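Local structure of putative modification methylase (2ZIG) at residues G262-L265 and Y269-L272; E31-F36 and L240-G245; Q271-R276 and F284-L289; E223-L228 and T246-I251. The protein probably transfers a methyl group from S-adenosyl-L-methionine to the exocyclic N4 of cytosine in DNA, as a modification methylase of the N4 subfamily. One frame throughout, in Å; residues are numbered along the deposited sequence.

Interaction 1. Residues G262-L265 and Y269-L272; sequences GVEL and YAQL
Glu264, at the end of strand 259-264, turns its side chain onto Tyr269 and Ala270 of helix 267-280. The Glu264 CB lies 4.4 Å from the Ala270 CB. The Glu264 CG, anti to the backbone N (chi1 175°), reaches the helix backbone, 4.0 Å from the Ala270 N and 4.1 Å from the Tyr269 CB. The chain then bends at chi2, 36°, and brings the carboxylate in beside the tyrosine. The Glu264 OE2 comes to the edge of that ring, near its plane, 3.6 Å from the Tyr269 CD1; the carboxylate and ring planes are 49° apart. Both oxygens have hydrogen-bond partners beyond this pair: OE2 accepts from the Val266 N and OE1 from the Gly245 N, which together limit rotation of the carboxylate. Cut back to an alanine, this position is likely to leave those two N-H groups without their acceptor and to open a gap beside Ala270 and the tyrosine edge. Ala270 also packs on Leu24 and Val26 of the adjoining strand 22-26. Glu264 belongs to the S-adenosyl-L-methionine site; at this strand end Rossmann-like methyltransferases usually carry an acidic residue for the cofactor ribose, and a similar role is probable here.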
loop_
_atom_site.group_PDB
_atom_site.type_symbol
_atom_site.label_atom_id
_atom_site.label_comp_id
_atom_site.label_asym_id
_atom_site.label_seq_id
_atom_site.Cartn_x
_atom_site.Cartn_y
_atom_site.Cartn_z
ATOM N N GLY B 262 23.835 -12.826 -2.053
ATOM C CA GLY B 262 23.562 -11.574 -1.379
ATOM C C GLY B 262 24.637 -10.514 -1.488
ATOM O O GLY B 262 25.771 -10.781 -1.898
ATOM N N VAL B 263 24.259 -9.297 -1.117
ATOM C CA VAL B 263 25.165 -8.157 -1.106
ATOM C C VAL B 263 24.917 -7.400 0.191
ATOM O O VAL B 263 23.767 -7.134 0.545
ATOM C CB VAL B 263 24.898 -7.195 -2.275
ATOM C CG1 VAL B 263 25.918 -6.055 -2.244
ATOM C CG2 VAL B 263 24.970 -7.942 -3.591
ATOM N N GLU B 264 25.988 -7.071 0.906
ATOM C CA GLU B 264 25.876 -6.332 2.159
ATOM C C GLU B 264 26.929 -5.237 2.177
ATOM O O GLU B 264 28.082 -5.463 1.800
ATOM C CB GLU B 264 26.056 -7.273 3.355
ATOM C CG GLU B 264 26.069 -6.600 4.726
ATOM C CD GLU B 264 25.118 -5.420 4.834
ATOM O OE1 GLU B 264 23.999 -5.486 4.273
ATOM O OE2 GLU B 264 25.491 -4.425 5.497
ATOM N N LEU B 265 26.524 -4.047 2.607
ATOM C CA LEU B 265 27.427 -2.902 2.656
ATOM C C LEU B 265 28.451 -2.984 3.773
ATOM O O LEU B 265 29.634 -2.745 3.552
ATOM C CB LEU B 265 26.623 -1.609 2.818
ATOM C CG LEU B 265 27.424 -0.314 2.991
ATOM C CD1 LEU B 265 28.254 -0.060 1.742
ATOM C CD2 LEU B 265 26.471 0.850 3.243
ATOM N N TYR B 269 28.490 -6.637 9.526
ATOM C CA TYR B 269 27.239 -7.377 9.390
ATOM C C TYR B 269 27.396 -8.628 8.541
ATOM O O TYR B 269 26.788 -9.656 8.826
ATOM C CB TYR B 269 26.172 -6.464 8.777
ATOM C CG TYR B 269 25.812 -5.273 9.647
ATOM C CD1 TYR B 269 25.185 -4.149 9.103
ATOM C CD2 TYR B 269 26.079 -5.281 11.015
ATOM C CE1 TYR B 269 24.834 -3.061 9.904
ATOM C CE2 TYR B 269 25.732 -4.203 11.825
ATOM C CZ TYR B 269 25.111 -3.099 11.264
ATOM O OH TYR B 269 24.770 -2.039 12.071
ATOM N N ALA B 270 28.199 -8.540 7.488
ATOM C CA ALA B 270 28.426 -9.697 6.632
ATOM C C ALA B 270 29.073 -10.791 7.471
ATOM O O ALA B 270 28.792 -11.970 7.282
ATOM C CB ALA B 270 29.329 -9.324 5.454
ATOM N N GLN B 271 29.930 -10.397 8.408
ATOM C CA GLN B 271 30.601 -11.366 9.275
ATOM C C GLN B 271 29.590 -11.971 10.238
ATOM O O GLN B 271 29.689 -13.137 10.609
ATOM C CB GLN B 271 31.719 -10.702 10.077
ATOM C CG GLN B 271 33.059 -11.398 9.970
ATOM C CD GLN B 271 32.988 -12.889 10.243
ATOM O OE1 GLN B 271 32.570 -13.324 11.318
ATOM N NE2 GLN B 271 33.402 -13.679 9.269
ATOM N N LEU B 272 28.625 -11.162 10.659
ATOM C CA LEU B 272 27.591 -11.651 11.555
ATOM C C LEU B 272 26.743 -12.622 10.742
ATOM O O LEU B 272 26.320 -13.669 11.234
ATOM C CB LEU B 272 26.737 -10.488 12.067
ATOM C CG LEU B 272 27.436 -9.511 13.021
ATOM C CD1 LEU B 272 26.474 -8.402 13.406
ATOM C CD2 LEU B 272 27.916 -10.252 14.269
#

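Interaction 2. Residues E31-F36 and L240-G245; sequences EVLASF and LDPFAG
Leu33 of helix 29-34 packs on Leu240 and Pro242, where strand 238-241 ends. Its two methyl branches divide the work: the Leu33 CD2 meets the Leu240 CD2 at 3.7 Å, the side chains crossing at a slant, while the Leu33 CD1 rests 4.2 Å from the Pro242 CB. Leu240 offers that methyl because its CG is anti to the backbone N (chi1 166°). All three residues are buried, and Val263, Leu86 and the side chain of Glu82 pack round Leu33 as well. One step out, the turn after the strand is set by Asp241: the Asp241 OD1 accepts from the Phe243 N at 2.9 Å with an N-H...O angle of 145°, an Asx turn; the donor meets the anti side of that oxygen, 27° out of the carboxylate plane. OD1 also bonds the Thr46 OG1, a second restraint on the carboxylate. On the helix side, the Val32 O receives both the Ser35 N, at 2.9 Å, and the Ser35 OG, while the same oxygen sits over the centre of the Phe36 ring. The sequence Asp-Pro-Phe-Ala-Gly-Thr-Gly that starts at Asp241 is the glycine-rich motif of the DNA amino-methyltransferases, a turn and loop that follow a central parallel strand of the Rossmann-like fold.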
loop_
_atom_site.group_PDB
_atom_site.type_symbol
_atom_site.label_atom_id
_atom_site.label_comp_id
_atom_site.label_asym_id
_atom_site.label_seq_id
_atom_site.Cartn_x
_atom_site.Cartn_y
_atom_site.Cartn_z
ATOM N N GLU B 31 26.926 -1.490 -7.681
ATOM C CA GLU B 31 28.184 -1.891 -8.295
ATOM C C GLU B 31 28.348 -3.406 -8.391
ATOM O O GLU B 31 28.686 -3.930 -9.448
ATOM C CB GLU B 31 29.350 -1.294 -7.510
ATOM C CG GLU B 31 29.264 0.215 -7.359
ATOM C CD GLU B 31 30.484 0.809 -6.679
ATOM O OE1 GLU B 31 30.473 2.028 -6.385
ATOM O OE2 GLU B 31 31.452 0.053 -6.443
ATOM N N VAL B 32 28.107 -4.106 -7.286
ATOM C CA VAL B 32 28.244 -5.558 -7.266
ATOM C C VAL B 32 27.237 -6.228 -8.190
ATOM O O VAL B 32 27.596 -7.088 -8.993
ATOM C CB VAL B 32 28.075 -6.111 -5.836
ATOM C CG1 VAL B 32 28.141 -7.633 -5.847
ATOM C CG2 VAL B 32 29.168 -5.545 -4.936
ATOM N N LEU B 33 25.973 -5.832 -8.089
ATOM C CA LEU B 33 24.948 -6.423 -8.937
ATOM C C LEU B 33 25.280 -6.213 -10.409
ATOM O O LEU B 33 25.125 -7.123 -11.227
ATOM C CB LEU B 33 23.573 -5.818 -8.632
ATOM C CG LEU B 33 22.997 -6.043 -7.231
ATOM C CD1 LEU B 33 21.597 -5.474 -7.174
ATOM C CD2 LEU B 33 22.983 -7.521 -6.897
ATOM N N ALA B 34 25.741 -5.012 -10.744
ATOM C CA ALA B 34 26.086 -4.692 -12.123
ATOM C C ALA B 34 27.138 -5.648 -12.668
ATOM O O ALA B 34 27.287 -5.779 -13.878
ATOM C CB ALA B 34 26.584 -3.261 -12.224
ATOM N N SER B 35 27.857 -6.325 -11.777
ATOM C CA SER B 35 28.896 -7.252 -12.205
ATOM C C SER B 35 28.411 -8.684 -12.374
ATOM O O SER B 35 29.215 -9.582 -12.635
ATOM C CB SER B 35 30.067 -7.227 -11.224
ATOM O OG SER B 35 29.774 -7.965 -10.056
ATOM N N PHE B 36 27.105 -8.906 -12.218
ATOM C CA PHE B 36 26.541 -10.245 -12.386
ATOM C C PHE B 36 25.858 -10.333 -13.747
ATOM O O PHE B 36 25.301 -9.349 -14.234
ATOM C CB PHE B 36 25.505 -10.566 -11.299
ATOM C CG PHE B 36 26.054 -10.557 -9.903
ATOM C CD1 PHE B 36 27.378 -10.902 -9.652
ATOM C CD2 PHE B 36 25.230 -10.240 -8.828
ATOM C CE1 PHE B 36 27.877 -10.933 -8.347
ATOM C CE2 PHE B 36 25.715 -10.269 -7.521
ATOM C CZ PHE B 36 27.042 -10.616 -7.279
ATOM N N LEU B 240 18.232 -13.882 -4.336
ATOM C CA LEU B 240 19.102 -12.757 -4.040
ATOM C C LEU B 240 18.527 -11.711 -3.102
ATOM O O LEU B 240 17.352 -11.373 -3.188
ATOM C CB LEU B 240 19.497 -12.056 -5.339
ATOM C CG LEU B 240 20.126 -10.669 -5.163
ATOM C CD1 LEU B 240 21.468 -10.796 -4.453
ATOM C CD2 LEU B 240 20.305 -10.013 -6.508
ATOM N N ASP B 241 19.371 -11.209 -2.204
ATOM C CA ASP B 241 18.993 -10.135 -1.291
ATOM C C ASP B 241 20.127 -9.107 -1.418
ATOM O O ASP B 241 21.239 -9.343 -0.948
ATOM C CB ASP B 241 18.907 -10.629 0.160
ATOM C CG ASP B 241 18.359 -9.570 1.106
ATOM O OD1 ASP B 241 18.514 -8.370 0.808
ATOM O OD2 ASP B 241 17.778 -9.925 2.157
ATOM N N PRO B 242 19.861 -7.963 -2.070
ATOM C CA PRO B 242 20.821 -6.872 -2.289
ATOM C C PRO B 242 21.224 -6.129 -1.007
ATOM O O PRO B 242 22.238 -5.418 -0.985
ATOM C CB PRO B 242 20.078 -5.942 -3.248
ATOM C CG PRO B 242 19.057 -6.814 -3.891
ATOM C CD PRO B 242 18.597 -7.676 -2.764
ATOM N N PHE B 243 20.418 -6.279 0.045
ATOM C CA PHE B 243 20.673 -5.621 1.326
ATOM C C PHE B 243 20.553 -6.670 2.419
ATOM O O PHE B 243 19.719 -6.553 3.323
ATOM C CB PHE B 243 19.641 -4.515 1.559
ATOM C CG PHE B 243 19.515 -3.552 0.410
ATOM C CD1 PHE B 243 18.367 -3.527 -0.370
ATOM C CD2 PHE B 243 20.547 -2.670 0.108
ATOM C CE1 PHE B 243 18.240 -2.635 -1.436
ATOM C CE2 PHE B 243 20.436 -1.769 -0.960
ATOM C CZ PHE B 243 19.278 -1.753 -1.733
ATOM N N ALA B 244 21.417 -7.678 2.337
ATOM C CA ALA B 244 21.412 -8.829 3.236
ATOM C C ALA B 244 21.493 -8.657 4.754
ATOM O O ALA B 244 20.972 -9.499 5.489
ATOM C CB ALA B 244 22.482 -9.813 2.782
ATOM N N GLY B 245 22.137 -7.600 5.239
ATOM C CA GLY B 245 22.235 -7.432 6.678
ATOM C C GLY B 245 22.809 -8.704 7.282
ATOM O O GLY B 245 23.828 -9.208 6.794
#

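Interaction 3. Residues Q271-R276 and F284-L289; sequences QLAKER and FSLEVL
Leu286 opens the contact by laying its CD2 against helix 267-280; the Leu286 CD2 is 4.1 Å from the Ala273 C and 4.2 Å from the Ala273 CB, and Phe277 packs on the same leucine. A water that donates to the Lys274 O at 2.9 Å may bridge to the Leu286 N, but that second leg is so short that the bridge is doubtful. The Leu286 O then points at the lysine chain, 3.1 Å from the Lys274 CE. Glu287, next along, turns away from the helix and forms a salt bridge with Arg23. Val288 faces the helix again: the Val288 CG2 is pressed to 3.4 Å from the Lys274 CE, closer than usual carbon contact, and lies 3.8 Å from the Lys274 CB. Lys274 starts with CG anti to the backbone N (chi1 162°) and bends at chi3, -70°, which lays its methylenes across the strand. Shortening Lys274 to an alanine is likely to leave the Val288 CG2 and the Leu286 O without the methylenes that cover them. Helix and strand run nearly antiparallel, 166° between their directions, with axes 8.3 Å apart. Strand 286-289 forms one edge of the sheet within this chain and pairs in parallel with strand 22-26; Ala273 packs on Leu24 of that strand and Val288 on Val26.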
loop_
_atom_site.group_PDB
_atom_site.type_symbol
_atom_site.label_atom_id
_atom_site.label_comp_id
_atom_site.label_asym_id
_atom_site.label_seq_id
_atom_site.Cartn_x
_atom_site.Cartn_y
_atom_site.Cartn_z
ATOM N N GLN B 271 29.930 -10.397 8.408
ATOM C CA GLN B 271 30.601 -11.366 9.275
ATOM C C GLN B 271 29.590 -11.971 10.238
ATOM O O GLN B 271 29.689 -13.137 10.609
ATOM C CB GLN B 271 31.719 -10.702 10.077
ATOM C CG GLN B 271 33.059 -11.398 9.970
ATOM C CD GLN B 271 32.988 -12.889 10.243
ATOM O OE1 GLN B 271 32.570 -13.324 11.318
ATOM N NE2 GLN B 271 33.402 -13.679 9.269
ATOM N N LEU B 272 28.625 -11.162 10.659
ATOM C CA LEU B 272 27.591 -11.651 11.555
ATOM C C LEU B 272 26.743 -12.622 10.742
ATOM O O LEU B 272 26.320 -13.669 11.234
ATOM C CB LEU B 272 26.737 -10.488 12.067
ATOM C CG LEU B 272 27.436 -9.511 13.021
ATOM C CD1 LEU B 272 26.474 -8.402 13.406
ATOM C CD2 LEU B 272 27.916 -10.252 14.269
ATOM N N ALA B 273 26.517 -12.262 9.486
ATOM C CA ALA B 273 25.738 -13.082 8.573
ATOM C C ALA B 273 26.348 -14.473 8.431
ATOM O O ALA B 273 25.647 -15.480 8.542
ATOM C CB ALA B 273 25.664 -12.409 7.212
ATOM N N LYS B 274 27.652 -14.521 8.176
ATOM C CA LYS B 274 28.359 -15.789 8.024
ATOM C C LYS B 274 28.230 -16.664 9.260
ATOM O O LYS B 274 28.023 -17.870 9.145
ATOM C CB LYS B 274 29.845 -15.559 7.738
ATOM C CG LYS B 274 30.697 -16.794 7.995
ATOM C CD LYS B 274 32.164 -16.601 7.604
ATOM C CE LYS B 274 32.333 -16.528 6.093
ATOM N NZ LYS B 274 33.751 -16.732 5.673
ATOM N N GLU B 275 28.373 -16.056 10.437
ATOM C CA GLU B 275 28.272 -16.782 11.705
ATOM C C GLU B 275 26.838 -17.252 11.959
ATOM O O GLU B 275 26.606 -18.370 12.419
ATOM C CB GLU B 275 28.751 -15.889 12.863
ATOM C CG GLU B 275 30.260 -15.548 12.815
ATOM C CD GLU B 275 30.676 -14.460 13.805
ATOM O OE1 GLU B 275 31.860 -14.071 13.794
ATOM O OE2 GLU B 275 29.832 -13.987 14.592
ATOM N N ARG B 276 25.878 -16.389 11.649
ATOM C CA ARG B 276 24.473 -16.711 11.843
ATOM C C ARG B 276 24.090 -17.839 10.886
ATOM O O ARG B 276 23.459 -18.820 11.282
ATOM C CB ARG B 276 23.604 -15.473 11.572
ATOM C CG ARG B 276 22.140 -15.670 11.906
ATOM C CD ARG B 276 21.265 -14.508 11.432
ATOM N NE ARG B 276 19.849 -14.854 11.532
ATOM C CZ ARG B 276 18.849 -14.084 11.116
ATOM N NH1 ARG B 276 17.597 -14.499 11.257
ATOM N NH2 ARG B 276 19.093 -12.905 10.560
ATOM N N PHE B 284 25.939 -26.451 5.724
ATOM C CA PHE B 284 26.434 -25.487 4.747
ATOM C C PHE B 284 27.098 -24.271 5.371
ATOM O O PHE B 284 26.904 -23.980 6.547
ATOM C CB PHE B 284 25.299 -25.020 3.834
ATOM C CG PHE B 284 24.654 -26.124 3.047
ATOM C CD1 PHE B 284 23.850 -27.071 3.677
ATOM C CD2 PHE B 284 24.843 -26.213 1.675
ATOM C CE1 PHE B 284 23.243 -28.089 2.949
ATOM C CE2 PHE B 284 24.243 -27.224 0.936
ATOM C CZ PHE B 284 23.441 -28.165 1.573
ATOM N N SER B 285 27.876 -23.564 4.559
ATOM C CA SER B 285 28.582 -22.367 4.997
ATOM C C SER B 285 28.368 -21.223 4.031
ATOM O O SER B 285 28.189 -21.430 2.834
ATOM C CB SER B 285 30.080 -22.644 5.119
ATOM O OG SER B 285 30.350 -23.470 6.235
ATOM N N LEU B 286 28.387 -20.005 4.551
ATOM C CA LEU B 286 28.206 -18.852 3.693
ATOM C C LEU B 286 29.565 -18.282 3.340
ATOM O O LEU B 286 30.326 -17.891 4.223
ATOM C CB LEU B 286 27.376 -17.779 4.395
ATOM C CG LEU B 286 27.210 -16.501 3.570
ATOM C CD1 LEU B 286 26.311 -16.779 2.370
ATOM C CD2 LEU B 286 26.626 -15.401 4.436
ATOM N N GLU B 287 29.874 -18.239 2.050
ATOM C CA GLU B 287 31.147 -17.695 1.616
ATOM C C GLU B 287 31.030 -16.181 1.474
ATOM O O GLU B 287 30.213 -15.684 0.698
ATOM C CB GLU B 287 31.563 -18.301 0.279
ATOM C CG GLU B 287 32.994 -17.963 -0.090
ATOM C CD GLU B 287 33.344 -18.333 -1.512
ATOM O OE1 GLU B 287 34.546 -18.298 -1.847
ATOM O OE2 GLU B 287 32.424 -18.652 -2.295
ATOM N N VAL B 288 31.844 -15.452 2.230
ATOM C CA VAL B 288 31.833 -13.993 2.182
ATOM C C VAL B 288 32.972 -13.482 1.311
ATOM O O VAL B 288 34.142 -13.748 1.590
ATOM C CB VAL B 288 31.989 -13.393 3.586
ATOM C CG1 VAL B 288 32.014 -11.869 3.506
ATOM C CG2 VAL B 288 30.858 -13.877 4.482
ATOM N N LEU B 289 32.627 -12.749 0.258
ATOM C CA LEU B 289 33.627 -12.211 -0.656
ATOM C C LEU B 289 33.774 -10.707 -0.500
ATOM O O LEU B 289 32.913 -9.952 -0.947
ATOM C CB LEU B 289 33.237 -12.517 -2.097
ATOM C CG LEU B 289 32.930 -13.972 -2.433
ATOM C CD1 LEU B 289 32.582 -14.074 -3.903
ATOM C CD2 LEU B 289 34.126 -14.850 -2.104
HETATM O O HOH W 1 28.684 -19.721 7.057
#

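Interaction 4. Residues E223-L228 and T246-I251; sequences ELAERL and TGTTLI
With OG1 beside the backbone N (chi1 -52°), Thr248 holds its methyl anti to that N and directs it at Ala225 of helix 222-232; the Thr248 CG2 stands 4.2 Å from the Ala225 CB. Thr249 has nearly the same torsion, -55°, but presents its backbone: the Ala225 CB lies 4.3 Å from the Thr249 CA. The small alanine thus lets the helix come close to the first turn of helix 248-255, the Ala225 and Thr249 CA atoms being 5.7 Å apart. Phe220 and Ala252 pack on this alanine too. Both hydroxyls are engaged beyond the pair, Thr248 OG1 with the Arg276 NH2 and Thr249 OG1 with the Asp241 OD2, which restrains the rotation of each side chain. Farther along, Glu226 forms a salt bridge with Arg255. Gly247 is the N-cap, and the Gly247 O accepts from the Ile251 N at 2.8 Å; at the glycine's phi of 82° a side chain would jam against the carbonyl oxygen of Thr246. Thr246 and Thr248 belong to the S-adenosyl-L-methionine site. Such a glycine-rich turn running into a helix, here backed by helix 222-232, is characteristic of the cofactor-binding loop in Rossmann-like methyltransferases.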
loop_
_atom_site.group_PDB
_atom_site.type_symbol
_atom_site.label_atom_id
_atom_site.label_comp_id
_atom_site.label_asym_id
_atom_site.label_seq_id
_atom_site.Cartn_x
_atom_site.Cartn_y
_atom_site.Cartn_z
ATOM N N GLU B 223 11.058 -16.833 9.330
ATOM C CA GLU B 223 9.840 -17.466 8.859
ATOM C C GLU B 223 9.168 -16.729 7.708
ATOM O O GLU B 223 8.633 -17.353 6.791
ATOM C CB GLU B 223 8.849 -17.642 10.010
ATOM C CG GLU B 223 7.494 -18.122 9.538
ATOM C CD GLU B 223 6.615 -18.600 10.671
ATOM O OE1 GLU B 223 6.535 -17.904 11.711
ATOM O OE2 GLU B 223 5.990 -19.672 10.511
ATOM N N LEU B 224 9.182 -15.408 7.760
ATOM C CA LEU B 224 8.578 -14.608 6.702
ATOM C C LEU B 224 9.389 -14.790 5.414
ATOM O O LEU B 224 8.834 -14.877 4.320
ATOM C CB LEU B 224 8.545 -13.139 7.125
ATOM C CG LEU B 224 7.806 -12.116 6.250
ATOM C CD1 LEU B 224 7.549 -10.864 7.054
ATOM C CD2 LEU B 224 8.623 -11.782 5.020
ATOM N N ALA B 225 10.710 -14.854 5.542
ATOM C CA ALA B 225 11.548 -15.042 4.360
ATOM C C ALA B 225 11.383 -16.457 3.802
ATOM O O ALA B 225 11.302 -16.653 2.586
ATOM C CB ALA B 225 13.015 -14.776 4.701
ATOM N N GLU B 226 11.328 -17.451 4.685
ATOM C CA GLU B 226 11.186 -18.828 4.221
ATOM C C GLU B 226 9.889 -19.017 3.453
ATOM O O GLU B 226 9.844 -19.734 2.467
ATOM C CB GLU B 226 11.246 -19.806 5.392
ATOM C CG GLU B 226 12.591 -19.834 6.072
ATOM C CD GLU B 226 12.606 -20.739 7.280
ATOM O OE1 GLU B 226 11.679 -20.624 8.109
ATOM O OE2 GLU B 226 13.541 -21.555 7.411
ATOM N N ARG B 227 8.831 -18.370 3.917
ATOM C CA ARG B 227 7.533 -18.465 3.268
ATOM C C ARG B 227 7.620 -17.895 1.843
ATOM O O ARG B 227 7.108 -18.489 0.897
ATOM C CB ARG B 227 6.502 -17.707 4.112
ATOM C CG ARG B 227 5.053 -17.946 3.752
ATOM C CD ARG B 227 4.107 -17.324 4.798
ATOM N NE ARG B 227 4.061 -18.076 6.055
ATOM C CZ ARG B 227 3.200 -17.837 7.044
ATOM N NH1 ARG B 227 2.305 -16.853 6.938
ATOM N NH2 ARG B 227 3.204 -18.606 8.128
ATOM N N LEU B 228 8.289 -16.758 1.688
ATOM C CA LEU B 228 8.420 -16.134 0.372
ATOM C C LEU B 228 9.248 -17.005 -0.576
ATOM O O LEU B 228 8.871 -17.207 -1.732
ATOM C CB LEU B 228 9.037 -14.736 0.517
ATOM C CG LEU B 228 8.108 -13.753 1.253
ATOM C CD1 LEU B 228 8.854 -12.459 1.620
ATOM C CD2 LEU B 228 6.890 -13.452 0.359
ATOM N N THR B 246 22.170 -9.242 8.319
ATOM C CA THR B 246 22.676 -10.461 8.933
ATOM C C THR B 246 22.330 -11.729 8.157
ATOM O O THR B 246 22.526 -12.842 8.655
ATOM C CB THR B 246 22.202 -10.616 10.381
ATOM O OG1 THR B 246 20.786 -10.423 10.445
ATOM C CG2 THR B 246 22.909 -9.608 11.272
ATOM N N GLY B 247 21.806 -11.552 6.944
ATOM C CA GLY B 247 21.506 -12.685 6.080
ATOM C C GLY B 247 20.231 -13.496 6.233
ATOM O O GLY B 247 20.191 -14.653 5.812
ATOM N N THR B 248 19.188 -12.902 6.802
ATOM C CA THR B 248 17.923 -13.600 6.988
ATOM C C THR B 248 17.486 -14.297 5.703
ATOM O O THR B 248 17.164 -15.492 5.706
ATOM C CB THR B 248 16.809 -12.625 7.408
ATOM O OG1 THR B 248 17.256 -11.856 8.527
ATOM C CG2 THR B 248 15.546 -13.383 7.801
ATOM N N THR B 249 17.491 -13.559 4.601
ATOM C CA THR B 249 17.062 -14.121 3.331
ATOM C C THR B 249 17.973 -15.227 2.815
ATOM O O THR B 249 17.502 -16.208 2.252
ATOM C CB THR B 249 16.943 -13.031 2.267
ATOM O OG1 THR B 249 16.069 -11.996 2.744
ATOM C CG2 THR B 249 16.385 -13.617 0.971
ATOM N N LEU B 250 19.278 -15.056 2.985
ATOM C CA LEU B 250 20.243 -16.061 2.544
ATOM C C LEU B 250 19.969 -17.342 3.328
ATOM O O LEU B 250 19.965 -18.431 2.777
ATOM C CB LEU B 250 21.673 -15.579 2.831
ATOM C CG LEU B 250 22.401 -14.609 1.883
ATOM C CD1 LEU B 250 21.441 -13.858 0.993
ATOM C CD2 LEU B 250 23.236 -13.652 2.717
ATOM N N ILE B 251 19.738 -17.195 4.626
ATOM C CA ILE B 251 19.458 -18.330 5.499
ATOM C C ILE B 251 18.167 -19.042 5.099
ATOM O O ILE B 251 18.142 -20.264 4.992
ATOM C CB ILE B 251 19.370 -17.859 6.958
ATOM C CG1 ILE B 251 20.751 -17.375 7.406
ATOM C CG2 ILE B 251 18.858 -18.967 7.854
ATOM C CD1 ILE B 251 20.764 -16.772 8.799
#

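Overall arrangement
The four contacts centre on the part of the chain from strand 238-241 to strand 286-289, with helices 29-34 and 222-232 joining from outside it. Interactions 1 and 2, with centres 10 Å apart, sit on neighbouring parallel strands and join where the Glu264 OE1 accepts from the Gly245 N at 3.0 Å. Interaction 4 continues the glycine-rich loop of interaction 2 into its helix, the Asp241 OD2 lying 2.7 Å from the Thr249 OG1. Interactions 1 and 3 share helix 267-280, which ties back to interaction 4 through Arg276. Thr246, Thr248 and Glu264, residues of the S-adenosyl-L-methionine site (no cofactor is bound to this chain), put interactions 1 and 4 at that site, while interactions 2 and 3 pack close beside it.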